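Local structure of pyruvate dehydrogenase complex, dihydrolipoamide acetyltransferase E2 component (Thermus thermophilus, 2EQ9) at residues 3-6 against 7-10. The protein is probably the acetyltransferase core enzyme of the pyruvate dehydrogenase complex, represented here by its peripheral subunit-binding domain, which probably docks the dihydrolipoamide dehydrogenase component. Residues are numbered along the deposited sequence; the frame is centred on the assembly and turned at random.
Sequences AVPA and ARKL
The backbone of A3-L10 turns from a lead-in into the first helix of the peripheral subunit-binding domain, with V4 at the N-cap and i-to-i+4 bonds R8 N to V4 O (3.1 Å), K9 N to P5 O (2.8 Å) and L10 N to A6 O. V4 O also receives a weak bond from A7 N. R8 folds back over this first turn: its CG lies anti to the carbonyl carbon (chi1 -44°), and a bend at chi3 (-61°) returns the guanidinium to the lead-in. P5 CA sits over one guanidinium face, 3.8 Å from R8 CZ, while A3 CB packs on R8 CG at 3.7 Å. R8 thus bonds the lead-in through NH1, and its NE and NH2 pair with acidic side-chain atoms of another protein chain as salt bridges. A leucine in place of R8 would probably leave A3 O without the NH1 donor and the acidic partner or partners without their mate. V4 CG2 meets A7 CB at 3.8 Å, and the A7 side chain also touches V35 of helix 32-39. At the guanidinium edge, R8 NH1 donates a hydrogen bond to A3 O (2.8 Å), with the oxygen 7° out of the guanidinium plane.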
# COMPACT_ATOMS: atom_id res chain seq x y z
N ALA C 3 -8.37 -23.53 2.55
CA ALA C 3 -9.52 -23.02 3.29
C ALA C 3 -9.31 -21.57 3.74
O ALA C 3 -8.30 -21.25 4.39
CB ALA C 3 -9.79 -23.90 4.49
N VAL C 4 -10.25 -20.70 3.39
CA VAL C 4 -10.16 -19.30 3.77
C VAL C 4 -10.17 -19.25 5.30
O VAL C 4 -10.71 -20.13 5.95
CB VAL C 4 -11.35 -18.49 3.22
CG1 VAL C 4 -11.49 -18.75 1.73
CG2 VAL C 4 -12.64 -18.85 3.95
N PRO C 5 -9.54 -18.22 5.88
CA PRO C 5 -9.47 -18.07 7.34
C PRO C 5 -10.84 -18.20 8.05
O PRO C 5 -10.95 -18.87 9.07
CB PRO C 5 -8.86 -16.69 7.53
CG PRO C 5 -8.02 -16.51 6.29
CD PRO C 5 -8.93 -17.05 5.22
N ALA C 6 -11.86 -17.55 7.51
CA ALA C 6 -13.19 -17.61 8.13
C ALA C 6 -13.68 -19.05 8.29
O ALA C 6 -14.28 -19.40 9.31
CB ALA C 6 -14.19 -16.80 7.30
N ALA C 7 -13.42 -19.88 7.29
CA ALA C 7 -13.83 -21.28 7.34
C ALA C 7 -13.01 -22.07 8.36
O ALA C 7 -13.56 -22.88 9.12
CB ALA C 7 -13.72 -21.92 5.95
N ARG C 8 -11.70 -21.83 8.40
CA ARG C 8 -10.83 -22.54 9.34
C ARG C 8 -11.22 -22.18 10.77
O ARG C 8 -11.21 -23.02 11.67
CB ARG C 8 -9.35 -22.18 9.10
CG ARG C 8 -8.95 -22.16 7.63
CD ARG C 8 -7.45 -22.25 7.42
NE ARG C 8 -6.68 -21.15 8.00
CZ ARG C 8 -6.29 -20.06 7.35
NH1 ARG C 8 -6.59 -19.90 6.07
NH2 ARG C 8 -5.54 -19.15 7.97
N LYS C 9 -11.57 -20.91 10.96
CA LYS C 9 -11.97 -20.40 12.26
C LYS C 9 -13.25 -21.09 12.72
O LYS C 9 -13.33 -21.59 13.84
CB LYS C 9 -12.18 -18.89 12.17
CG LYS C 9 -12.04 -18.17 13.51
CD LYS C 9 -13.37 -18.05 14.22
CE LYS C 9 -14.25 -16.98 13.57
NZ LYS C 9 -15.58 -16.90 14.24
N LEU C 10 -14.24 -21.14 11.84
CA LEU C 10 -15.52 -21.76 12.16
C LEU C 10 -15.40 -23.28 12.31
O LEU C 10 -16.08 -23.88 13.13
CB LEU C 10 -16.55 -21.41 11.09
CG LEU C 10 -18.02 -21.69 11.40
CD1 LEU C 10 -18.31 -23.17 11.27
CD2 LEU C 10 -18.36 -21.18 12.79